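PDB 5DMP: DNA ligase D 3'-phosphoesterase domain-containing protein from Methanocella paludicola, which probably removes 3' phosphates and ribonucleosides from DNA ends as an archaeal phosphoesterase of the non-homologous end-joining repair pathway. Local coordinates for residues R21-A32 against A47-A58; G72-G80 against D154-I165. All blocks are in the same frame, centred on the assembly; numbering follows the deposited sequence.

Contact 1 (R21-A32 against A47-A58); sequences RLEMGGVLKSWA and AMPTEDHPIGYA. With VN4 (oxido(dioxo)vanadium), chain J.
Arg21 lays its guanidinium over the imidazole of His53, NH1 riding 3.3 Å above the ring plane and offset toward its rim, with the two planes 33° apart. Tyr57 meets the same guanidinium differently: an edge of its ring comes over the face, the planes almost perpendicular. NH1 donates within the guanidinium plane to Ser30 OG (3.0 Å), while NE is held by Gln9. Ser30 OG passes the bond on to Leu28 O, which also receives His53 N from the opposite face of its carbonyl plane, so this carbonyl is gripped twice. The imidazole is fixed at both nitrogens: ND1 donates to Glu51 O at 2.7 Å, and NE2 gives VN4 O1 an almost straight bond of 2.7 Å (177°).

Packing is tight around Leu28. Its CD1 lies 3.3 Å from Pro54 O and also touches the methyl of Ala58, while CD2 faces Ile55. Opposite character appears at Lys29, whose chain folds back at chi2 and chi3 (near -60° each) to bring NZ within 2.9 Å of Asp52 OD1, a salt bridge at the solvent-exposed Asp52. There a water joins Ser30 N, Thr50 O and Asp52 OD1; a second water links Arg21 NH1 and Thr50 OG1 to VN4 O3. Strands 27-33 and 45-53 form an antiparallel beta hairpin; beside it Arg21 from strand 16-24, His53 and Tyr57 from the 3-10 segment 55-58 line an anion site, where His53 and Tyr57 donate to a vanadate that probably mimics phosphate.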
loop_
_atom_site.group_PDB
_atom_site.type_symbol
_atom_site.label_atom_id
_atom_site.label_comp_id
_atom_site.label_asym_id
_atom_site.label_seq_id
_atom_site.Cartn_x
_atom_site.Cartn_y
_atom_site.Cartn_z
ATOM N N ARG A 21 2.345 2.099 -1.876
ATOM C CA ARG A 21 2.838 3.456 -2.292
ATOM C C ARG A 21 1.702 4.297 -2.776
ATOM O O ARG A 21 0.723 3.823 -3.401
ATOM C CB ARG A 21 3.909 3.307 -3.458
ATOM C CG ARG A 21 4.789 2.111 -3.336
ATOM C CD ARG A 21 5.917 2.189 -4.480
ATOM N NE ARG A 21 6.666 0.957 -4.457
ATOM C CZ ARG A 21 7.679 0.658 -3.653
ATOM N NH1 ARG A 21 8.142 1.531 -2.740
ATOM N NH2 ARG A 21 8.232 -0.499 -3.736
ATOM N N LEU A 22 1.766 5.575 -2.456
ATOM C CA LEU A 22 0.737 6.456 -2.901
ATOM C C LEU A 22 1.422 7.687 -3.551
ATOM O O LEU A 22 2.318 8.311 -2.921
ATOM C CB LEU A 22 -0.080 7.024 -1.695
ATOM C CG LEU A 22 -0.849 5.951 -0.883
ATOM C CD1 LEU A 22 -1.396 6.642 0.376
ATOM C CD2 LEU A 22 -1.985 5.385 -1.754
ATOM N N GLU A 23 0.916 8.078 -4.703
ATOM C CA GLU A 23 1.506 9.266 -5.405
ATOM C C GLU A 23 1.133 10.562 -4.729
ATOM O O GLU A 23 -0.077 10.871 -4.579
ATOM C CB GLU A 23 0.990 9.263 -6.797
ATOM C CG GLU A 23 1.546 10.468 -7.599
ATOM C CD GLU A 23 1.021 10.544 -9.020
ATOM O OE1 GLU A 23 0.329 9.617 -9.526
ATOM O OE2 GLU A 23 1.366 11.549 -9.673
ATOM N N MET A 24 2.149 11.336 -4.334
ATOM C CA MET A 24 1.924 12.745 -3.972
ATOM C C MET A 24 3.201 13.570 -4.143
ATOM O O MET A 24 4.328 13.021 -4.061
ATOM C CB MET A 24 1.411 12.878 -2.535
ATOM C CG MET A 24 2.141 12.100 -1.450
ATOM S SD MET A 24 1.330 12.067 0.194
ATOM C CE MET A 24 0.561 10.450 0.331
ATOM N N GLY A 25 3.029 14.870 -4.415
ATOM C CA GLY A 25 4.188 15.768 -4.589
ATOM C C GLY A 25 5.239 15.246 -5.567
ATOM O O GLY A 25 6.454 15.373 -5.331
ATOM N N GLY A 26 4.754 14.619 -6.630
ATOM C CA GLY A 26 5.537 14.123 -7.740
ATOM C C GLY A 26 6.296 12.830 -7.516
ATOM O O GLY A 26 7.098 12.484 -8.325
ATOM N N VAL A 27 6.080 12.112 -6.419
ATOM C CA VAL A 27 6.829 10.851 -6.197
ATOM C C VAL A 27 5.823 9.817 -5.627
ATOM O O VAL A 27 4.699 10.186 -5.368
ATOM C CB VAL A 27 7.971 10.994 -5.173
ATOM C CG1 VAL A 27 9.066 11.961 -5.708
ATOM C CG2 VAL A 27 7.471 11.410 -3.801
ATOM N N LEU A 28 6.288 8.600 -5.371
ATOM C CA LEU A 28 5.450 7.601 -4.702
ATOM C C LEU A 28 5.952 7.530 -3.251
ATOM O O LEU A 28 7.042 7.010 -2.977
ATOM C CB LEU A 28 5.697 6.226 -5.396
ATOM C CG LEU A 28 5.201 6.191 -6.852
ATOM C CD1 LEU A 28 5.400 4.777 -7.459
ATOM C CD2 LEU A 28 3.750 6.594 -7.062
ATOM N N LYS A 29 5.172 8.060 -2.295
ATOM C CA LYS A 29 5.474 7.887 -0.885
ATOM C C LYS A 29 5.211 6.423 -0.505
ATOM O O LYS A 29 4.184 5.884 -0.926
ATOM C CB LYS A 29 4.511 8.801 -0.032
ATOM C CG LYS A 29 4.486 10.301 -0.354
ATOM C CD LYS A 29 5.876 10.941 -0.188
ATOM C CE LYS A 29 6.388 10.806 1.220
ATOM N NZ LYS A 29 7.651 11.631 1.257
ATOM N N SER A 30 6.119 5.793 0.247
ATOM C CA SER A 30 6.163 4.343 0.292
ATOM C C SER A 30 6.209 3.894 1.756
ATOM O O SER A 30 6.849 4.531 2.584
ATOM C CB SER A 30 7.406 3.835 -0.428
ATOM O OG SER A 30 7.273 4.211 -1.824
ATOM N N TRP A 31 5.645 2.727 2.012
ATOM C CA TRP A 31 5.729 2.082 3.318
ATOM C C TRP A 31 5.912 0.599 3.095
ATOM O O TRP A 31 5.287 0.006 2.173
ATOM C CB TRP A 31 4.405 2.258 4.076
ATOM C CG TRP A 31 4.030 3.649 4.552
ATOM C CD1 TRP A 31 4.184 4.145 5.864
ATOM C CD2 TRP A 31 3.390 4.697 3.807
ATOM N NE1 TRP A 31 3.684 5.438 5.918
ATOM C CE2 TRP A 31 3.201 5.805 4.690
ATOM C CE3 TRP A 31 2.948 4.831 2.464
ATOM C CZ2 TRP A 31 2.578 7.017 4.274
ATOM C CZ3 TRP A 31 2.389 6.006 2.047
ATOM C CH2 TRP A 31 2.232 7.132 2.949
ATOM N N ALA A 32 6.700 -0.048 3.953
ATOM C CA ALA A 32 6.771 -1.501 3.909
ATOM C C ALA A 32 5.736 -2.060 4.884
ATOM O O ALA A 32 5.714 -1.662 6.056
ATOM C CB ALA A 32 8.173 -1.980 4.301
ATOM N N ALA A 47 3.098 -0.285 9.238
ATOM C CA ALA A 47 3.510 0.239 7.902
ATOM C C ALA A 47 4.738 1.075 8.193
ATOM O O ALA A 47 4.666 2.101 8.867
ATOM C CB ALA A 47 2.400 1.121 7.288
ATOM N N MET A 48 5.885 0.594 7.759
ATOM C CA MET A 48 7.167 1.277 8.032
ATOM C C MET A 48 7.591 2.131 6.804
ATOM O O MET A 48 7.831 1.571 5.742
ATOM C CB MET A 48 8.230 0.216 8.339
ATOM C CG MET A 48 8.310 -0.238 9.820
ATOM S SD MET A 48 6.794 -0.906 10.532
ATOM C CE MET A 48 6.594 -2.364 9.508
ATOM N N PRO A 49 7.697 3.452 6.960
ATOM C CA PRO A 49 8.104 4.336 5.861
ATOM C C PRO A 49 9.419 3.927 5.230
ATOM O O PRO A 49 10.381 3.523 5.918
ATOM C CB PRO A 49 8.235 5.703 6.495
ATOM C CG PRO A 49 7.486 5.599 7.794
ATOM C CD PRO A 49 7.531 4.182 8.224
ATOM N N THR A 50 9.441 3.967 3.898
ATOM C CA THR A 50 10.654 3.662 3.168
ATOM C C THR A 50 10.925 4.822 2.238
ATOM O O THR A 50 10.239 5.858 2.244
ATOM C CB THR A 50 10.555 2.314 2.404
ATOM O OG1 THR A 50 9.469 2.401 1.476
ATOM C CG2 THR A 50 10.274 1.168 3.380
ATOM N N GLU A 51 11.924 4.682 1.393
ATOM C CA GLU A 51 12.279 5.769 0.516
ATOM C C GLU A 51 11.206 6.130 -0.468
ATOM O O GLU A 51 10.563 5.213 -1.085
ATOM C CB GLU A 51 13.447 5.274 -0.390
ATOM C CG GLU A 51 14.805 5.304 0.197
ATOM C CD GLU A 51 15.163 6.645 0.770
ATOM O OE1 GLU A 51 15.212 7.654 0.019
ATOM O OE2 GLU A 51 15.411 6.667 1.988
ATOM N N ASP A 52 11.124 7.413 -0.798
ATOM C CA ASP A 52 10.287 7.806 -1.917
ATOM C C ASP A 52 10.753 7.111 -3.199
ATOM O O ASP A 52 11.963 6.898 -3.370
ATOM C CB ASP A 52 10.377 9.309 -2.197
ATOM C CG ASP A 52 9.818 10.155 -1.081
ATOM O OD1 ASP A 52 9.241 9.623 -0.094
ATOM O OD2 ASP A 52 9.979 11.377 -1.217
ATOM N N HIS A 53 9.815 6.726 -4.058
ATOM C CA HIS A 53 10.141 6.042 -5.346
ATOM C C HIS A 53 9.659 6.903 -6.496
ATOM O O HIS A 53 8.740 7.674 -6.353
ATOM C CB HIS A 53 9.516 4.630 -5.393
ATOM C CG HIS A 53 10.336 3.608 -4.678
ATOM N ND1 HIS A 53 10.615 3.677 -3.315
ATOM C CD2 HIS A 53 11.019 2.539 -5.152
ATOM C CE1 HIS A 53 11.397 2.658 -2.985
ATOM N NE2 HIS A 53 11.644 1.946 -4.076
ATOM N N PRO A 54 10.275 6.747 -7.691
ATOM C CA PRO A 54 9.774 7.454 -8.849
ATOM C C PRO A 54 8.376 6.887 -9.289
ATOM O O PRO A 54 8.115 5.694 -9.137
ATOM C CB PRO A 54 10.843 7.155 -9.942
ATOM C CG PRO A 54 11.535 5.893 -9.506
ATOM C CD PRO A 54 11.398 5.827 -7.973
ATOM N N ILE A 55 7.547 7.739 -9.827
ATOM C CA ILE A 55 6.200 7.345 -10.330
ATOM C C ILE A 55 6.276 6.150 -11.262
ATOM O O ILE A 55 5.453 5.238 -11.134
ATOM C CB ILE A 55 5.464 8.546 -10.944
ATOM C CG1 ILE A 55 4.980 9.464 -9.805
ATOM C CG2 ILE A 55 4.277 8.081 -11.809
ATOM C CD1 ILE A 55 4.579 10.829 -10.305
ATOM N N GLY A 56 7.297 6.069 -12.133
ATOM C CA GLY A 56 7.367 4.953 -13.079
ATOM C C GLY A 56 7.668 3.585 -12.440
ATOM O O GLY A 56 7.397 2.548 -13.041
ATOM N N TYR A 57 8.184 3.565 -11.196
ATOM C CA TYR A 57 8.341 2.301 -10.454
ATOM C C TYR A 57 7.037 1.565 -10.144
ATOM O O TYR A 57 7.044 0.349 -9.857
ATOM C CB TYR A 57 9.071 2.611 -9.127
ATOM C CG TYR A 57 9.753 1.434 -8.539
ATOM C CD1 TYR A 57 10.973 1.006 -9.049
ATOM C CD2 TYR A 57 9.185 0.702 -7.479
ATOM C CE1 TYR A 57 11.654 -0.092 -8.478
ATOM C CE2 TYR A 57 9.821 -0.431 -6.956
ATOM C CZ TYR A 57 11.081 -0.794 -7.453
ATOM O OH TYR A 57 11.772 -1.841 -6.939
ATOM N N ALA A 58 5.907 2.259 -10.234
ATOM C CA ALA A 58 4.607 1.577 -9.921
ATOM C C ALA A 58 4.330 0.304 -10.749
ATOM O O ALA A 58 3.637 -0.626 -10.303
ATOM C CB ALA A 58 3.467 2.557 -10.103
HETATM V V VN4 J . 11.718 -1.378 -3.299
HETATM O O1 VN4 J . 13.058 -0.324 -4.179
HETATM O O2 VN4 J . 11.240 -2.830 -4.483
HETATM O O3 VN4 J . 11.081 -0.930 -1.569
HETATM O O HOH W 1 9.278 0.303 -0.158
HETATM O O HOH W 2 8.524 10.388 -9.791
HETATM O O HOH W 3 8.316 7.508 1.055
#

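Contact 2 (G72-G80 against D154-I165). With EDO (1,2-ethanediol), chain B; EDO (1,2-ethanediol), chain C.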
loop_
_atom_site.group_PDB
_atom_site.type_symbol
_atom_site.label_atom_id
_atom_site.label_comp_id
_atom_site.label_asym_id
_atom_site.label_seq_id
_atom_site.Cartn_x
_atom_site.Cartn_y
_atom_site.Cartn_z
ATOM N N GLY A 72 15.670 -9.072 -4.440
ATOM C CA GLY A 72 14.632 -10.127 -4.466
ATOM C C GLY A 72 13.634 -9.957 -5.622
ATOM O O GLY A 72 13.957 -9.331 -6.666
ATOM N N THR A 73 12.459 -10.540 -5.451
ATOM C CA THR A 73 11.451 -10.598 -6.534
ATOM C C THR A 73 10.366 -9.619 -6.181
ATOM O O THR A 73 9.926 -9.589 -5.064
ATOM C CB THR A 73 10.810 -11.974 -6.617
ATOM O OG1 THR A 73 11.851 -12.939 -6.726
ATOM C CG2 THR A 73 9.964 -12.076 -7.891
ATOM N N VAL A 74 9.946 -8.830 -7.166
ATOM C CA VAL A 74 8.950 -7.798 -6.975
ATOM C C VAL A 74 7.792 -8.086 -7.907
ATOM O O VAL A 74 7.986 -8.225 -9.133
ATOM C CB VAL A 74 9.513 -6.418 -7.334
ATOM C CG1 VAL A 74 8.454 -5.317 -7.181
ATOM C CG2 VAL A 74 10.763 -6.148 -6.465
ATOM N N MET A 75 6.608 -8.182 -7.322
ATOM C CA MET A 75 5.381 -8.404 -8.061
ATOM C C MET A 75 4.494 -7.190 -7.921
ATOM O O MET A 75 4.364 -6.660 -6.812
ATOM C CB MET A 75 4.637 -9.603 -7.431
ATOM C CG MET A 75 3.174 -9.673 -7.891
ATOM S SD MET A 75 2.195 -10.902 -6.983
ATOM C CE MET A 75 3.067 -12.428 -7.419
ATOM N N VAL A 76 3.828 -6.762 -8.988
ATOM C CA VAL A 76 2.859 -5.681 -8.856
ATOM C C VAL A 76 1.594 -6.386 -8.437
ATOM O O VAL A 76 0.917 -7.051 -9.230
ATOM C CB VAL A 76 2.664 -4.852 -10.165
ATOM C CG1 VAL A 76 1.563 -3.812 -9.929
ATOM C CG2 VAL A 76 4.008 -4.133 -10.455
ATOM N N TRP A 77 1.313 -6.282 -7.145
ATOM C CA TRP A 77 0.281 -7.062 -6.508
ATOM C C TRP A 77 -1.103 -6.403 -6.623
ATOM O O TRP A 77 -2.108 -7.101 -6.735
ATOM C CB TRP A 77 0.733 -7.401 -5.036
ATOM C CG TRP A 77 -0.259 -8.286 -4.275
ATOM C CD1 TRP A 77 -0.237 -9.675 -4.168
ATOM C CD2 TRP A 77 -1.403 -7.831 -3.487
ATOM N NE1 TRP A 77 -1.304 -10.088 -3.323
ATOM C CE2 TRP A 77 -2.038 -8.990 -2.949
ATOM C CE3 TRP A 77 -1.955 -6.564 -3.219
ATOM C CZ2 TRP A 77 -3.194 -8.900 -2.127
ATOM C CZ3 TRP A 77 -3.105 -6.455 -2.394
ATOM C CH2 TRP A 77 -3.714 -7.658 -1.872
ATOM N N ASP A 78 -1.202 -5.050 -6.580
ATOM C CA ASP A 78 -2.445 -4.388 -6.870
ATOM C C ASP A 78 -2.071 -3.005 -7.375
ATOM O O ASP A 78 -0.977 -2.513 -7.067
ATOM C CB ASP A 78 -3.321 -4.190 -5.598
ATOM C CG ASP A 78 -4.746 -3.811 -5.932
ATOM O OD1 ASP A 78 -5.175 -3.971 -7.112
ATOM O OD2 ASP A 78 -5.548 -3.326 -5.047
ATOM N N ILE A 79 -2.905 -2.417 -8.206
ATOM C CA ILE A 79 -2.585 -1.083 -8.739
ATOM C C ILE A 79 -3.922 -0.394 -9.094
ATOM O O ILE A 79 -4.973 -1.030 -9.350
ATOM C CB ILE A 79 -1.629 -1.184 -9.969
ATOM C CG1 ILE A 79 -0.987 0.192 -10.265
ATOM C CG2 ILE A 79 -2.440 -1.743 -11.182
ATOM C CD1 ILE A 79 0.245 0.090 -11.179
ATOM N N GLY A 80 -3.923 0.922 -9.055
ATOM C CA GLY A 80 -5.096 1.693 -9.456
ATOM C C GLY A 80 -4.801 3.136 -9.064
ATOM O O GLY A 80 -3.696 3.640 -9.251
ATOM N N ASP A 154 -1.564 -13.321 -6.832
ATOM C CA ASP A 154 -0.755 -13.211 -8.053
ATOM C C ASP A 154 -0.738 -11.800 -8.672
ATOM O O ASP A 154 -1.501 -10.923 -8.259
ATOM C CB ASP A 154 -1.106 -14.309 -9.109
ATOM C CG ASP A 154 -0.960 -15.710 -8.517
ATOM O OD1 ASP A 154 -0.028 -15.898 -7.678
ATOM O OD2 ASP A 154 -1.840 -16.574 -8.815
ATOM N N SER A 155 0.124 -11.632 -9.666
ATOM C CA SER A 155 0.320 -10.279 -10.277
ATOM C C SER A 155 -0.952 -9.765 -10.907
ATOM O O SER A 155 -1.597 -10.444 -11.724
ATOM C CB SER A 155 1.474 -10.301 -11.308
ATOM O OG SER A 155 1.442 -9.149 -12.088
ATOM N N VAL A 156 -1.284 -8.528 -10.555
ATOM C CA VAL A 156 -2.409 -7.810 -11.174
ATOM C C VAL A 156 -2.022 -7.434 -12.609
ATOM O O VAL A 156 -2.900 -7.247 -13.461
ATOM C CB VAL A 156 -2.794 -6.592 -10.267
ATOM C CG1 VAL A 156 -1.849 -5.419 -10.406
ATOM C CG2 VAL A 156 -4.199 -6.176 -10.480
ATOM N N LEU A 157 -0.733 -7.329 -12.887
ATOM C CA LEU A 157 -0.312 -6.916 -14.269
ATOM C C LEU A 157 -0.246 -8.109 -15.246
ATOM O O LEU A 157 -0.583 -7.971 -16.435
ATOM C CB LEU A 157 1.087 -6.252 -14.271
ATOM C CG LEU A 157 1.023 -4.828 -13.628
ATOM C CD1 LEU A 157 2.378 -4.161 -13.788
ATOM C CD2 LEU A 157 -0.044 -3.934 -14.199
ATOM N N THR A 158 0.238 -9.243 -14.758
ATOM C CA THR A 158 0.505 -10.360 -15.667
ATOM C C THR A 158 -0.174 -11.662 -15.276
ATOM O O THR A 158 -0.116 -12.662 -16.027
ATOM C CB THR A 158 2.010 -10.661 -15.724
ATOM O OG1 THR A 158 2.482 -11.023 -14.411
ATOM C CG2 THR A 158 2.806 -9.472 -16.219
ATOM N N GLY A 159 -0.751 -11.718 -14.090
ATOM C CA GLY A 159 -1.319 -12.962 -13.549
ATOM C C GLY A 159 -0.280 -13.965 -13.070
ATOM O O GLY A 159 -0.653 -15.015 -12.558
ATOM N N ARG A 160 1.023 -13.642 -13.204
ATOM C CA ARG A 160 2.113 -14.539 -12.737
ATOM C C ARG A 160 2.169 -14.746 -11.246
ATOM O O ARG A 160 1.857 -13.820 -10.456
ATOM C CB ARG A 160 3.503 -14.076 -13.221
ATOM C CG ARG A 160 3.692 -14.310 -14.736
ATOM C CD ARG A 160 5.041 -13.804 -15.238
ATOM N NE ARG A 160 5.218 -12.358 -15.006
ATOM C CZ ARG A 160 6.358 -11.706 -15.210
ATOM N NH1 ARG A 160 7.469 -12.338 -15.702
ATOM N NH2 ARG A 160 6.388 -10.414 -14.913
ATOM N N THR A 161 2.669 -15.924 -10.841
ATOM C CA THR A 161 3.021 -16.143 -9.464
ATOM C C THR A 161 4.385 -15.511 -9.157
ATOM O O THR A 161 5.136 -15.174 -10.072
ATOM C CB THR A 161 3.159 -17.636 -9.124
ATOM O OG1 THR A 161 4.251 -18.183 -9.915
ATOM C CG2 THR A 161 1.846 -18.383 -9.386
ATOM N N MET A 162 4.721 -15.429 -7.856
ATOM C CA MET A 162 6.063 -14.967 -7.461
ATOM C C MET A 162 7.167 -15.834 -8.070
ATOM O O MET A 162 8.134 -15.328 -8.599
ATOM C CB MET A 162 6.171 -14.829 -5.914
ATOM C CG MET A 162 7.423 -14.051 -5.508
ATOM S SD MET A 162 7.065 -12.244 -5.711
ATOM C CE MET A 162 5.422 -12.110 -5.216
ATOM N N ASP A 163 6.983 -17.149 -8.081
ATOM C CA ASP A 163 8.055 -17.999 -8.644
ATOM C C ASP A 163 8.184 -17.846 -10.166
ATOM O O ASP A 163 9.290 -17.839 -10.698
ATOM C CB ASP A 163 7.802 -19.470 -8.280
ATOM C CG ASP A 163 8.929 -20.393 -8.792
ATOM O OD1 ASP A 163 10.132 -20.043 -8.632
ATOM O OD2 ASP A 163 8.622 -21.459 -9.384
ATOM N N GLU A 164 7.064 -17.657 -10.882
ATOM C CA GLU A 164 7.168 -17.307 -12.298
ATOM C C GLU A 164 7.908 -16.013 -12.593
ATOM O O GLU A 164 8.725 -15.956 -13.567
ATOM C CB GLU A 164 5.789 -17.271 -12.989
ATOM C CG GLU A 164 5.227 -18.682 -13.121
ATOM C CD GLU A 164 3.690 -18.759 -13.276
ATOM O OE1 GLU A 164 2.965 -17.765 -13.067
ATOM O OE2 GLU A 164 3.197 -19.886 -13.561
ATOM N N ILE A 165 7.666 -14.979 -11.761
ATOM C CA ILE A 165 8.401 -13.715 -11.933
ATOM C C ILE A 165 9.928 -13.956 -11.667
ATOM O O ILE A 165 10.753 -13.550 -12.463
ATOM C CB ILE A 165 7.851 -12.569 -11.017
ATOM C CG1 ILE A 165 6.389 -12.288 -11.434
ATOM C CG2 ILE A 165 8.688 -11.278 -11.121
ATOM C CD1 ILE A 165 5.699 -11.474 -10.338
HETATM C C1 EDO B . 3.641 -18.489 -5.475
HETATM O O1 EDO B . 4.907 -18.576 -6.208
HETATM C C2 EDO B . 3.369 -17.104 -4.890
HETATM O O2 EDO B . 2.886 -16.142 -5.867
HETATM C C1 EDO C . -4.855 -11.098 -9.545
HETATM O O1 EDO C . -5.522 -10.000 -10.207
HETATM C C2 EDO C . -4.291 -12.026 -10.609
HETATM O O2 EDO C . -4.439 -11.336 -11.851
#
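Ser155 OG is gripped from several sides: Thr158 N donates to it at 2.9 Å, Leu157 N adds a weak bond, and Glu61 binds it from outside. The donor three residues on makes this an ST motif, and it shapes the turn that lies against strand 72-84. With OG anti to the backbone N (chi1 166°), the Ser155 side chain folds into its own turn, and the next residue reaches the strand: Val156 N bonds to Val76 O at 3.0 Å, nearly along the C=O axis. Leu157 packs on the Val76 side chain, its CD1 3.7 Å from Val76 CB.

One residue back on the strand, Met75 runs out extended and bends only at chi3, so that SD passes 3.5 Å from Ser155 N and CE turns toward the start of helix 162-167. That helix opens with a capping box: Thr161 OG1 accepts from Glu164 N, and Glu164 OE1 from Thr161 N. Its first turn then packs on the strand, Ile165 CD1 reaching Met75 CB at 3.6 Å. The Met162 side chain slides past Thr73 in the opposite direction. At the other end, the Val156 and Ile79 side chains cross at about a right angle, Val156 CG1 3.8 Å from Ile79 CG2.

Contacts 1 and 2 reach the same antiparallel sheet, their centres 18 Å apart, and follow one another in series along the chain. They meet where Ala58, closing contact 1, sets its O 3.5 Å from Val76 CG2 and 3.6 Å from Ile79 CD1 of contact 2. Both also reach the vanadate pocket. Contact 1 supplies Arg21, His53 and Tyr57; contact 2 adds Val74, whose CB is directed away from 154-165 and whose side chain lies about 4 Å from the ligand, with His11 and Asp19 completing the pocket. Gln9 ties the two together, bonding Arg21 NE and Tyr57 O while touching Val74. A magnesium ion sits about 5 Å from the Arg21 side chain.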